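PDB 4N13: phosphate-binding protein PstS from Borrelia burgdorferi, which binds inorganic phosphate with micromolar affinity and probably serves as the solute-binding component of the PstSACB ABC transporter that imports it. Local coordinates for residues 176-181 and 196-201; 115-118 and 124-127; 106-111 and 150-155; 82-87 and 244-249; 55-60 and 72-77. All coordinates share one frame; numbering follows the deposited sequence.

Contact 1: 176-181 and 196-201; sequences KTSLTP and IEKGLN
Thr177 and Ser178, which face Leu200 and Lys198, belong to a last helical turn in which the carbonyl oxygen of Lys176 is gripped by two donors. Thr180 OG1 stands 2.7 Å from Lys176 O and Leu179 N 3.1 Å from the same atom, and they arrive from opposite faces of the carbonyl plane. No hydrogen bond crosses the contact; the join is one of van der Waals contacts, mostly between carbon atoms. Leu200 spreads its two methyls over the turn: CD1 lies 3.9 Å from Thr177 CG2, and CD2 comes 3.8 Å from Ser178 CA. Thr177 suits this place because, with OG1 beside the backbone N (chi1 -63°) and turned back to Val173 O, the methyl CG2 falls anti to that N and faces the leucine. Ser178 OG is likewise spent on its own helix, at Glu175 O, yet Lys198 CE still packs 3.5 Å from Ser178 OG. Lysine CG already touches Ser178 CB, and the bend at the second torsion (71°) brings CE back to the same carbon. Gly199 ends helix 192-197 in a Schellman motif, Gly199 N bonding to Ile196 O at 2.8 Å; glycine accommodates the positive phi, which brings the preceding carbonyl close. Leu200 points inward to Ile174 of helix 170-179 and Ile92 of strand 80-93, while Thr177 rests on the same Ile92 and on Ile131 of strand 129-133.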
# COMPACT_ATOMS: atom_id res chain seq x y z
N LYS A 176 -18.45 7.00 8.36
CA LYS A 176 -18.24 8.32 8.92
C LYS A 176 -18.30 9.39 7.82
O LYS A 176 -18.86 10.46 8.01
CB LYS A 176 -16.90 8.37 9.67
CG LYS A 176 -16.65 9.68 10.42
CD LYS A 176 -17.56 9.90 11.61
CE LYS A 176 -17.29 8.95 12.75
NZ LYS A 176 -18.22 9.19 13.89
N THR A 177 -17.71 9.11 6.66
CA THR A 177 -17.71 10.06 5.56
C THR A 177 -19.16 10.30 5.11
O THR A 177 -19.56 11.45 4.84
CB THR A 177 -16.85 9.54 4.39
OG1 THR A 177 -15.50 9.41 4.83
CG2 THR A 177 -16.88 10.50 3.23
N SER A 178 -19.96 9.24 5.08
CA SER A 178 -21.35 9.35 4.67
C SER A 178 -22.18 10.20 5.63
O SER A 178 -23.17 10.79 5.22
CB SER A 178 -21.96 7.95 4.50
OG SER A 178 -22.34 7.34 5.72
N LEU A 179 -21.75 10.29 6.89
CA LEU A 179 -22.48 11.01 7.92
C LEU A 179 -21.91 12.37 8.24
O LEU A 179 -22.57 13.14 8.92
CB LEU A 179 -22.50 10.19 9.21
CG LEU A 179 -23.40 8.95 9.21
CD1 LEU A 179 -23.21 8.16 10.49
CD2 LEU A 179 -24.87 9.35 9.01
N THR A 180 -20.71 12.69 7.75
CA THR A 180 -20.02 13.90 8.18
C THR A 180 -19.92 14.87 7.01
O THR A 180 -19.36 14.53 5.97
CB THR A 180 -18.60 13.55 8.68
OG1 THR A 180 -18.67 12.58 9.73
CG2 THR A 180 -17.91 14.75 9.20
N PRO A 181 -20.47 16.08 7.16
CA PRO A 181 -20.45 16.97 6.00
C PRO A 181 -19.03 17.42 5.64
O PRO A 181 -18.14 17.50 6.49
CB PRO A 181 -21.32 18.15 6.43
CG PRO A 181 -21.38 18.08 7.90
CD PRO A 181 -21.12 16.67 8.33
N ILE A 196 -18.64 3.53 -3.31
CA ILE A 196 -19.54 3.89 -4.40
C ILE A 196 -20.99 3.51 -4.05
O ILE A 196 -21.91 4.32 -4.19
CB ILE A 196 -19.04 3.22 -5.71
CG1 ILE A 196 -17.78 3.93 -6.22
CG2 ILE A 196 -20.12 3.20 -6.76
CD1 ILE A 196 -17.99 5.38 -6.62
N GLU A 197 -21.20 2.28 -3.59
CA GLU A 197 -22.53 1.81 -3.21
C GLU A 197 -23.13 2.68 -2.11
O GLU A 197 -24.35 2.75 -1.97
CB GLU A 197 -22.47 0.34 -2.75
CG GLU A 197 -22.22 -0.65 -3.88
CD GLU A 197 -21.78 -2.03 -3.41
OE1 GLU A 197 -21.32 -2.18 -2.25
OE2 GLU A 197 -21.85 -2.98 -4.21
N LYS A 198 -22.26 3.34 -1.33
CA LYS A 198 -22.68 4.26 -0.26
C LYS A 198 -22.90 5.69 -0.78
O LYS A 198 -23.34 6.58 -0.04
CB LYS A 198 -21.61 4.25 0.84
CG LYS A 198 -22.01 4.85 2.16
CD LYS A 198 -23.02 3.95 2.88
CE LYS A 198 -23.05 4.23 4.37
NZ LYS A 198 -24.11 3.44 5.06
N GLY A 199 -22.61 5.94 -2.05
CA GLY A 199 -22.85 7.23 -2.65
C GLY A 199 -21.76 8.26 -2.41
O GLY A 199 -21.99 9.45 -2.56
N LEU A 200 -20.55 7.79 -2.11
CA LEU A 200 -19.44 8.71 -1.86
C LEU A 200 -18.68 8.96 -3.15
O LEU A 200 -19.02 8.39 -4.17
CB LEU A 200 -18.53 8.17 -0.76
CG LEU A 200 -19.29 7.83 0.52
CD1 LEU A 200 -18.32 7.25 1.55
CD2 LEU A 200 -20.06 9.03 1.08
N ASN A 201 -17.72 9.88 -3.11
CA ASN A 201 -16.91 10.19 -4.28
C ASN A 201 -15.45 9.85 -4.06
O ASN A 201 -14.89 10.25 -3.07
CB ASN A 201 -17.01 11.68 -4.63
CG ASN A 201 -16.56 11.96 -6.07
OD1 ASN A 201 -17.18 11.48 -7.02
ND2 ASN A 201 -15.45 12.65 -6.23

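Contact 2: 115-118 and 124-127; sequences IQNW and PDAK
Lys127 NZ gives Gln116 OE1 a short hydrogen bond of 2.6 Å, with the ammonium tilted slightly out of the amide plane. The two long side chains lie side by side and point the same way, and the lysine, bent at its second torsion (83°), lays CD 3.3 Å from the backbone O of Gln116. The other end of that amide is also held, since NE2 bonds to Gly113 O. Asn117 uses both arms of its amide. Its OD1 takes Ala126 N at 3.1 Å, the donor standing above the carbonyl plane, and also accepts from Lys119 N; its ND2 reaches Asp125 OD1 at 3.2 Å, with amide and carboxylate planes 35° apart. An asparagine fits here because one flat group both accepts and donates. Beneath these side chains the backbone doubles back: Asn117 and Lys127 form a single antiparallel beta bridge, a non-hydrogen-bonded pair with CA atoms 4.2 Å apart, framed by Trp118 N to Ala126 O (2.9 Å, N-H...O angle 161°) and by the backbone bond of Gln116 with Ile128. This closes the turn in the loop between helix 104-111 and strand 129-133. Further in, Trp118 CB touches Pro124 CD at 3.9 Å, and its CD1 nears the methyl of Ala126. The buried indole carries its NE1 to His182 O and packs against Ile110 of helix 104-111.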
# COMPACT_ATOMS: atom_id res chain seq x y z
N ILE A 115 -4.09 23.07 5.14
CA ILE A 115 -5.32 23.44 4.43
C ILE A 115 -6.50 22.90 5.23
O ILE A 115 -6.58 21.71 5.45
CB ILE A 115 -5.35 22.86 2.98
CG1 ILE A 115 -4.30 23.54 2.13
CG2 ILE A 115 -6.73 23.02 2.37
CD1 ILE A 115 -4.17 22.94 0.73
N GLN A 116 -7.38 23.78 5.68
CA GLN A 116 -8.52 23.37 6.52
C GLN A 116 -9.88 23.86 6.04
O GLN A 116 -10.88 23.63 6.72
CB GLN A 116 -8.31 23.78 7.98
CG GLN A 116 -7.17 23.04 8.59
CD GLN A 116 -7.08 23.19 10.08
OE1 GLN A 116 -8.09 23.47 10.76
NE2 GLN A 116 -5.88 22.99 10.62
N ASN A 117 -9.92 24.51 4.90
CA ASN A 117 -11.19 24.92 4.32
C ASN A 117 -11.11 24.64 2.83
O ASN A 117 -10.10 24.95 2.20
CB ASN A 117 -11.46 26.40 4.63
CG ASN A 117 -12.85 26.86 4.20
OD1 ASN A 117 -13.24 26.72 3.05
ND2 ASN A 117 -13.59 27.43 5.14
N TRP A 118 -12.14 24.03 2.27
CA TRP A 118 -12.13 23.65 0.87
C TRP A 118 -11.91 24.87 -0.03
O TRP A 118 -11.38 24.70 -1.12
CB TRP A 118 -13.41 22.91 0.49
CG TRP A 118 -13.53 21.55 1.15
CD1 TRP A 118 -14.36 21.20 2.19
CD2 TRP A 118 -12.81 20.37 0.80
NE1 TRP A 118 -14.17 19.87 2.52
CE2 TRP A 118 -13.24 19.34 1.67
CE3 TRP A 118 -11.82 20.08 -0.16
CZ2 TRP A 118 -12.72 18.06 1.60
CZ3 TRP A 118 -11.32 18.80 -0.21
CH2 TRP A 118 -11.77 17.81 0.66
N PRO A 124 -15.80 24.99 -2.22
CA PRO A 124 -16.76 25.81 -1.47
C PRO A 124 -16.18 26.32 -0.17
O PRO A 124 -15.20 25.77 0.35
CB PRO A 124 -17.91 24.83 -1.19
CG PRO A 124 -17.24 23.50 -1.15
CD PRO A 124 -16.18 23.57 -2.21
N ASP A 125 -16.77 27.39 0.35
CA ASP A 125 -16.46 27.88 1.68
C ASP A 125 -17.06 26.92 2.69
O ASP A 125 -18.24 27.02 3.07
CB ASP A 125 -17.05 29.27 1.86
CG ASP A 125 -16.68 29.89 3.20
OD1 ASP A 125 -15.87 29.30 3.94
OD2 ASP A 125 -17.20 31.00 3.48
N ALA A 126 -16.23 25.98 3.12
CA ALA A 126 -16.64 24.94 4.05
C ALA A 126 -15.41 24.38 4.73
O ALA A 126 -14.46 24.00 4.07
CB ALA A 126 -17.38 23.84 3.32
N LYS A 127 -15.44 24.33 6.05
CA LYS A 127 -14.37 23.74 6.82
C LYS A 127 -14.25 22.27 6.43
O LYS A 127 -15.24 21.59 6.18
CB LYS A 127 -14.67 23.88 8.31
CG LYS A 127 -13.64 23.30 9.25
CD LYS A 127 -12.49 24.28 9.47
CE LYS A 127 -11.48 23.75 10.47
NZ LYS A 127 -10.38 24.70 10.68

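Contact 3: 106-111 and 150-155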
# COMPACT_ATOMS: atom_id res chain seq x y z
N ASN A 106 -1.36 19.24 -2.44
CA ASN A 106 -2.49 19.80 -1.73
C ASN A 106 -3.14 18.78 -0.80
O ASN A 106 -3.60 19.12 0.29
CB ASN A 106 -3.50 20.41 -2.69
CG ASN A 106 -3.06 21.75 -3.21
OD1 ASN A 106 -2.28 22.43 -2.57
ND2 ASN A 106 -3.56 22.13 -4.37
N LEU A 107 -3.16 17.52 -1.23
CA LEU A 107 -3.69 16.47 -0.39
C LEU A 107 -2.87 16.36 0.91
O LEU A 107 -3.44 16.25 2.01
CB LEU A 107 -3.67 15.17 -1.17
CG LEU A 107 -4.29 13.95 -0.49
CD1 LEU A 107 -5.73 14.18 -0.08
CD2 LEU A 107 -4.22 12.77 -1.44
N ALA A 108 -1.55 16.39 0.79
CA ALA A 108 -0.69 16.33 1.97
C ALA A 108 -0.93 17.52 2.90
O ALA A 108 -0.88 17.37 4.11
CB ALA A 108 0.75 16.28 1.55
N LYS A 109 -1.21 18.69 2.34
CA LYS A 109 -1.50 19.86 3.15
C LYS A 109 -2.87 19.77 3.83
O LYS A 109 -3.07 20.36 4.89
CB LYS A 109 -1.40 21.12 2.28
CG LYS A 109 0.03 21.49 1.92
CD LYS A 109 0.07 22.65 0.92
CE LYS A 109 1.48 23.07 0.60
NZ LYS A 109 1.49 24.23 -0.32
N ILE A 110 -3.83 19.05 3.25
CA ILE A 110 -5.08 18.77 3.98
C ILE A 110 -4.75 17.83 5.15
O ILE A 110 -5.17 18.04 6.30
CB ILE A 110 -6.17 18.16 3.06
CG1 ILE A 110 -6.64 19.20 2.04
CG2 ILE A 110 -7.32 17.61 3.89
CD1 ILE A 110 -7.58 18.68 1.00
N LEU A 111 -3.96 16.82 4.87
CA LEU A 111 -3.64 15.82 5.87
C LEU A 111 -2.87 16.37 7.06
O LEU A 111 -3.05 15.87 8.17
CB LEU A 111 -2.87 14.65 5.24
CG LEU A 111 -3.65 13.85 4.21
CD1 LEU A 111 -2.76 12.86 3.49
CD2 LEU A 111 -4.76 13.14 4.88
N LYS A 150 7.10 12.33 2.53
CA LYS A 150 7.72 12.66 1.25
C LYS A 150 7.51 14.12 0.87
O LYS A 150 8.37 14.74 0.27
CB LYS A 150 7.21 11.74 0.15
CG LYS A 150 7.58 10.29 0.41
CD LYS A 150 7.48 9.42 -0.82
CE LYS A 150 7.76 7.97 -0.49
NZ LYS A 150 7.72 7.12 -1.71
N ILE A 151 6.36 14.68 1.23
CA ILE A 151 6.05 16.04 0.82
C ILE A 151 6.71 17.09 1.72
O ILE A 151 7.12 18.15 1.24
CB ILE A 151 4.51 16.28 0.79
CG1 ILE A 151 3.82 15.53 -0.36
CG2 ILE A 151 4.19 17.76 0.70
CD1 ILE A 151 4.24 15.95 -1.70
N PHE A 152 6.79 16.80 3.01
CA PHE A 152 7.27 17.78 3.99
C PHE A 152 8.69 17.48 4.46
O PHE A 152 9.07 16.33 4.63
CB PHE A 152 6.30 17.84 5.17
CG PHE A 152 4.94 18.29 4.77
CD1 PHE A 152 3.85 17.43 4.82
CD2 PHE A 152 4.73 19.57 4.30
CE1 PHE A 152 2.60 17.84 4.42
CE2 PHE A 152 3.47 19.99 3.91
CZ PHE A 152 2.41 19.11 3.97
N LYS A 153 9.45 18.54 4.68
CA LYS A 153 10.86 18.41 5.00
C LYS A 153 11.12 17.98 6.44
O LYS A 153 12.03 17.20 6.71
CB LYS A 153 11.55 19.75 4.74
CG LYS A 153 13.06 19.69 4.86
CD LYS A 153 13.73 21.01 4.48
CE LYS A 153 13.54 22.04 5.58
NZ LYS A 153 14.22 23.33 5.29
N THR A 154 10.32 18.49 7.37
CA THR A 154 10.59 18.28 8.80
C THR A 154 9.59 17.35 9.46
O THR A 154 8.46 17.20 9.00
CB THR A 154 10.57 19.61 9.57
OG1 THR A 154 9.23 20.10 9.64
CG2 THR A 154 11.48 20.65 8.90
N HIS A 155 10.01 16.74 10.56
CA HIS A 155 9.13 15.83 11.29
C HIS A 155 7.88 16.55 11.78
O HIS A 155 6.79 16.01 11.71
CB HIS A 155 9.86 15.19 12.48
CG HIS A 155 10.95 14.24 12.07
ND1 HIS A 155 10.69 13.03 11.47
CD2 HIS A 155 12.29 14.33 12.19
CE1 HIS A 155 11.83 12.41 11.23
NE2 HIS A 155 12.82 13.18 11.65
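Phe152 swings toward Ala108 because its CG lies anti to its own carbonyl carbon, beside the backbone N (chi1 -62°), and the ring is then turned so that its rim, rather than a face, meets helix 104-111. Ile151 adopts a similar first torsion (-71°), which places CG1 beside its backbone N and CG2 anti to that N; this methyl also touches Ala108 CB, and lies 3.8 Å above the plane of the Phe152 ring, over its centre. The two neighbouring side chains thus form one unit, and both of them meet Ala108. Its methyl has Ile151 CG1 at 3.7 Å and Phe152 CE1 at 3.8 Å, so CB is touched by an aliphatic branch and by an aromatic rim at once. The small side chain lets the backbones come near, with 6.8 Å between the CA atoms of Ala108 and Ile151. At the rim of the ring, in its plane, stands the carbonyl oxygen of Ala108, 3.5 Å from Phe152 CE1. Lys109 takes part through its aliphatic stem, CG lying 3.9 Å from Phe152 CZ, and its side chain also touches Glu114 and Ile115 of the following loop. The contact joins the C-terminal end of helix 138-151 to helix 104-111, whose Leu107 and Leu111 pack on Leu147 of the longer helix. With no hydrogen bond between the segments, cohesion rests on close apolar contact, to which the slightly positive ring edge directed at the negative carbonyl oxygen of Ala108 probably adds a weak electrostatic attraction.

Contact 4: 82-87 and 244-249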
# COMPACT_ATOMS: atom_id res chain seq x y z
N THR A 82 11.84 -7.03 -7.58
CA THR A 82 10.81 -7.20 -8.59
C THR A 82 9.48 -7.00 -7.89
O THR A 82 9.21 -7.62 -6.89
CB THR A 82 10.84 -8.62 -9.17
OG1 THR A 82 12.09 -8.82 -9.83
CG2 THR A 82 9.70 -8.84 -10.16
N VAL A 83 8.62 -6.15 -8.43
CA VAL A 83 7.30 -5.93 -7.85
C VAL A 83 6.39 -7.12 -8.15
O VAL A 83 6.42 -7.67 -9.26
CB VAL A 83 6.68 -4.62 -8.39
CG1 VAL A 83 6.40 -4.68 -9.86
CG2 VAL A 83 5.39 -4.26 -7.65
N PHE A 84 5.57 -7.52 -7.17
CA PHE A 84 4.60 -8.60 -7.41
C PHE A 84 3.19 -8.28 -6.93
O PHE A 84 2.31 -9.07 -7.16
CB PHE A 84 5.06 -9.94 -6.81
CG PHE A 84 4.86 -10.04 -5.33
CD1 PHE A 84 3.82 -10.77 -4.80
CD2 PHE A 84 5.72 -9.39 -4.46
CE1 PHE A 84 3.64 -10.86 -3.43
CE2 PHE A 84 5.53 -9.47 -3.10
CZ PHE A 84 4.50 -10.21 -2.59
N ALA A 85 2.99 -7.15 -6.26
CA ALA A 85 1.67 -6.77 -5.78
C ALA A 85 1.67 -5.32 -5.39
O ALA A 85 2.73 -4.74 -5.17
CB ALA A 85 1.22 -7.66 -4.61
N TYR A 86 0.46 -4.75 -5.24
CA TYR A 86 0.30 -3.37 -4.81
C TYR A 86 -0.74 -3.29 -3.70
O TYR A 86 -1.75 -3.99 -3.74
CB TYR A 86 -0.16 -2.46 -5.94
CG TYR A 86 0.79 -2.46 -7.10
CD1 TYR A 86 1.90 -1.64 -7.12
CD2 TYR A 86 0.56 -3.28 -8.19
CE1 TYR A 86 2.77 -1.64 -8.20
CE2 TYR A 86 1.41 -3.29 -9.26
CZ TYR A 86 2.50 -2.47 -9.28
OH TYR A 86 3.34 -2.51 -10.38
N ASP A 87 -0.45 -2.43 -2.73
CA ASP A 87 -1.34 -2.10 -1.64
C ASP A 87 -1.68 -0.63 -1.79
O ASP A 87 -0.95 0.26 -1.30
CB ASP A 87 -0.63 -2.39 -0.32
CG ASP A 87 -1.37 -1.88 0.87
OD1 ASP A 87 -2.59 -1.72 0.76
OD2 ASP A 87 -0.72 -1.66 1.92
N ASP A 244 9.33 -17.16 -9.99
CA ASP A 244 8.58 -17.32 -11.23
C ASP A 244 7.13 -17.71 -10.94
O ASP A 244 6.20 -17.24 -11.60
CB ASP A 244 9.25 -18.37 -12.10
CG ASP A 244 8.48 -18.67 -13.36
OD1 ASP A 244 8.43 -17.79 -14.24
OD2 ASP A 244 7.92 -19.77 -13.46
N PHE A 245 6.89 -18.51 -9.91
CA PHE A 245 5.52 -18.83 -9.51
C PHE A 245 4.81 -17.61 -8.93
O PHE A 245 3.64 -17.35 -9.23
CB PHE A 245 5.50 -19.99 -8.51
CG PHE A 245 4.10 -20.32 -8.04
CD1 PHE A 245 3.24 -21.05 -8.86
CD2 PHE A 245 3.64 -19.88 -6.82
CE1 PHE A 245 1.96 -21.34 -8.44
CE2 PHE A 245 2.35 -20.16 -6.42
CZ PHE A 245 1.51 -20.90 -7.23
N MET A 246 5.50 -16.83 -8.10
CA MET A 246 4.91 -15.65 -7.48
C MET A 246 4.36 -14.66 -8.51
O MET A 246 3.35 -14.00 -8.27
CB MET A 246 5.92 -14.93 -6.58
CG MET A 246 6.30 -15.71 -5.32
SD MET A 246 7.39 -14.74 -4.24
CE MET A 246 6.19 -13.51 -3.65
N THR A 247 5.07 -14.54 -9.63
CA THR A 247 4.72 -13.59 -10.68
C THR A 247 3.93 -14.24 -11.83
O THR A 247 3.67 -13.60 -12.83
CB THR A 247 5.98 -12.87 -11.21
OG1 THR A 247 6.89 -13.83 -11.74
CG2 THR A 247 6.67 -12.11 -10.09
N SER A 248 3.56 -15.50 -11.66
CA SER A 248 2.73 -16.23 -12.61
C SER A 248 1.26 -15.84 -12.44
O SER A 248 0.86 -15.28 -11.42
CB SER A 248 2.85 -17.74 -12.37
OG SER A 248 2.17 -18.10 -11.16
N SER A 249 0.43 -16.17 -13.42
CA SER A 249 -0.99 -15.88 -13.32
C SER A 249 -1.65 -16.49 -12.07
O SER A 249 -2.46 -15.82 -11.41
CB SER A 249 -1.69 -16.32 -14.59
OG SER A 249 -1.27 -15.49 -15.65
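The Phe84 ring is covered on both faces. Over the centre of one face sits Met246 CE, the methyl carbon lying 3.7 Å from the ring centroid and 12° off the normal; on the opposite face the methyl of the next residue, Ala85, is displaced toward the rim. The methionine sulfur stands farther back above the first face, 5.4 Å from the same centroid, so a CH-pi contact by CE and a Met-aromatic contact by SD share one approach. Two torsions make this possible. Phe84 holds CG between its backbone N and carbonyl carbon (chi1 78°), and Met246 bends at chi3 (71°) to bring its terminal methyl down on the ring. Flexible, polarisable methionine suits such a place, since it can mould itself to a flat buried surface. At the base of the phenylalanine, Thr247 CG2 lies 4.2 Å from Phe84 CB, while the threonine hydroxyl is taken by Ile243 O. Gln252 NE2 adds a polar tie between the segments by donating to both Phe84 O and Met246 O. Phe84 and Ala85 both pair with Leu226 of strand 223-230, a classic beta bulge, in the long strand of a periplasmic binding protein packed against helix 237-246; the Phe84 side chain lies about 8 Å from that of Ser19, which by similarity binds phosphate.

Contact 5: 55-60 and 72-77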
# COMPACT_ATOMS: atom_id res chain seq x y z
N GLY A 55 17.74 -9.99 7.24
CA GLY A 55 17.93 -11.43 7.27
C GLY A 55 18.47 -11.96 5.95
O GLY A 55 19.28 -12.88 5.92
N LEU A 56 18.02 -11.39 4.84
CA LEU A 56 18.57 -11.71 3.52
C LEU A 56 20.08 -11.44 3.47
O LEU A 56 20.87 -12.32 3.07
CB LEU A 56 17.85 -10.89 2.45
CG LEU A 56 18.41 -10.96 1.03
CD1 LEU A 56 18.15 -12.33 0.42
CD2 LEU A 56 17.75 -9.91 0.17
N PHE A 57 20.51 -10.26 3.91
CA PHE A 57 21.92 -9.92 3.84
C PHE A 57 22.76 -10.79 4.76
O PHE A 57 23.95 -11.01 4.50
CB PHE A 57 22.11 -8.45 4.20
CG PHE A 57 21.61 -7.48 3.16
CD1 PHE A 57 21.44 -7.85 1.84
CD2 PHE A 57 21.35 -6.19 3.51
CE1 PHE A 57 21.01 -6.92 0.90
CE2 PHE A 57 20.93 -5.28 2.58
CZ PHE A 57 20.76 -5.65 1.28
N ASN A 58 22.15 -11.29 5.84
CA ASN A 58 22.84 -12.14 6.79
C ASN A 58 22.62 -13.64 6.51
O ASN A 58 22.96 -14.48 7.33
CB ASN A 58 22.46 -11.76 8.23
CG ASN A 58 23.11 -10.48 8.64
OD1 ASN A 58 24.26 -10.47 9.05
ND2 ASN A 58 22.39 -9.37 8.51
N LYS A 59 22.08 -13.97 5.33
CA LYS A 59 21.98 -15.36 4.87
C LYS A 59 21.02 -16.18 5.70
O LYS A 59 21.06 -17.40 5.66
CB LYS A 59 23.35 -16.05 4.83
CG LYS A 59 24.41 -15.25 4.16
CD LYS A 59 24.02 -14.86 2.77
CE LYS A 59 25.19 -14.25 2.02
NZ LYS A 59 24.88 -13.96 0.60
N ILE A 60 20.13 -15.52 6.43
CA ILE A 60 19.04 -16.21 7.10
C ILE A 60 17.89 -16.51 6.13
O ILE A 60 17.25 -17.55 6.25
CB ILE A 60 18.56 -15.37 8.30
CG1 ILE A 60 19.74 -15.09 9.24
CG2 ILE A 60 17.41 -16.05 9.04
CD1 ILE A 60 20.47 -16.32 9.67
N LYS A 72 19.53 3.18 -1.08
CA LYS A 72 20.77 3.11 -1.83
C LYS A 72 21.77 2.16 -1.18
O LYS A 72 22.44 1.41 -1.88
CB LYS A 72 21.39 4.51 -1.99
CG LYS A 72 20.59 5.40 -2.93
CD LYS A 72 21.29 6.74 -3.16
CE LYS A 72 21.34 7.62 -1.92
NZ LYS A 72 19.99 8.05 -1.45
N GLU A 73 21.85 2.16 0.15
CA GLU A 73 22.75 1.25 0.85
C GLU A 73 22.40 -0.19 0.52
O GLU A 73 23.29 -1.02 0.32
CB GLU A 73 22.72 1.48 2.37
CG GLU A 73 23.67 0.54 3.16
CD GLU A 73 23.05 -0.81 3.63
OE1 GLU A 73 21.81 -0.94 3.60
OE2 GLU A 73 23.79 -1.72 4.07
N GLU A 74 21.11 -0.49 0.48
CA GLU A 74 20.70 -1.86 0.19
C GLU A 74 21.08 -2.25 -1.24
O GLU A 74 21.55 -3.35 -1.48
CB GLU A 74 19.20 -2.02 0.48
CG GLU A 74 18.95 -1.98 1.98
CD GLU A 74 17.52 -1.75 2.40
OE1 GLU A 74 16.69 -1.34 1.57
OE2 GLU A 74 17.24 -1.97 3.59
N ILE A 75 20.88 -1.32 -2.18
CA ILE A 75 21.30 -1.56 -3.56
C ILE A 75 22.82 -1.79 -3.63
O ILE A 75 23.30 -2.68 -4.31
CB ILE A 75 20.87 -0.39 -4.48
CG1 ILE A 75 19.34 -0.29 -4.57
CG2 ILE A 75 21.47 -0.53 -5.87
CD1 ILE A 75 18.67 -1.53 -5.09
N GLU A 76 23.57 -0.99 -2.88
CA GLU A 76 25.02 -1.12 -2.89
C GLU A 76 25.48 -2.47 -2.33
O GLU A 76 26.56 -2.94 -2.66
CB GLU A 76 25.62 0.06 -2.12
CG GLU A 76 25.41 1.37 -2.87
CD GLU A 76 25.44 2.61 -1.99
OE1 GLU A 76 25.73 2.48 -0.78
OE2 GLU A 76 25.15 3.72 -2.52
N GLN A 77 24.67 -3.06 -1.46
CA GLN A 77 24.96 -4.38 -0.90
C GLN A 77 24.46 -5.49 -1.81
O GLN A 77 24.55 -6.66 -1.45
CB GLN A 77 24.30 -4.52 0.47
CG GLN A 77 24.95 -3.70 1.56
CD GLN A 77 26.27 -4.28 2.03
OE1 GLN A 77 26.59 -5.44 1.77
NE2 GLN A 77 27.03 -3.47 2.75
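Glu74 is the first residue of helix 72-76 to press firmly on Phe57. It does so with its stem: CG, beside the backbone N and anti to the carbonyl carbon (chi1 -71°), lies 3.9 Å from Phe57 CE2, and the two side chains cross at about a right angle. The chain is extended beyond CG, which carries the carboxylate away from the ring to Arg68, its salt-bridge partner through OE2, and to Thr71 N, which donates to OE1. A glutamate suits this buried place because its methylenes can face an aromatic while both oxygens find donors. Its backbone O also nears the ring, 3.7 Å from Phe57 CZ. Phe57 itself stands where helix 49-57 finishes: a Schellman motif follows, with Lys59 at positive phi, Lys59 N bonded to Leu56 O and Ile60 N to Gly55 O at 2.8 Å. Three residues beyond Glu74, one turn on, Gln77 lays CB over one face of the Phe57 ring, 4.1 Å from the centroid and offset toward the rim, as a CH-pi contact. CB does the touching, while the amide, inclined 49° to the ring, belongs to an exposed residue, which suits a glutamine. Phe57 also touches Ala79 and Asn231.

Contacts 4 and 5 lie on the opposite side of the chain's centre from contact 1, whose centre is about 33 Å from the centre of contact 4 and about 45 Å from that of contact 5, consistent with the two-lobed build of a binding protein. Strand 80-93 spans the gap: it carries Phe84 in contact 4, and farther along Ile92 and Phe91 meet residues of contacts 1 and 3, respectively. Contact 2 is nested in the loop closed by contact 3 and touches it, Ile115 N lying 2.9 Å from Lys109 O. Contacts 4 and 5 approach the phosphate site inferred by similarity, Phe84 and Glu74 having side chains about 9 and 8 Å from that of Ser49.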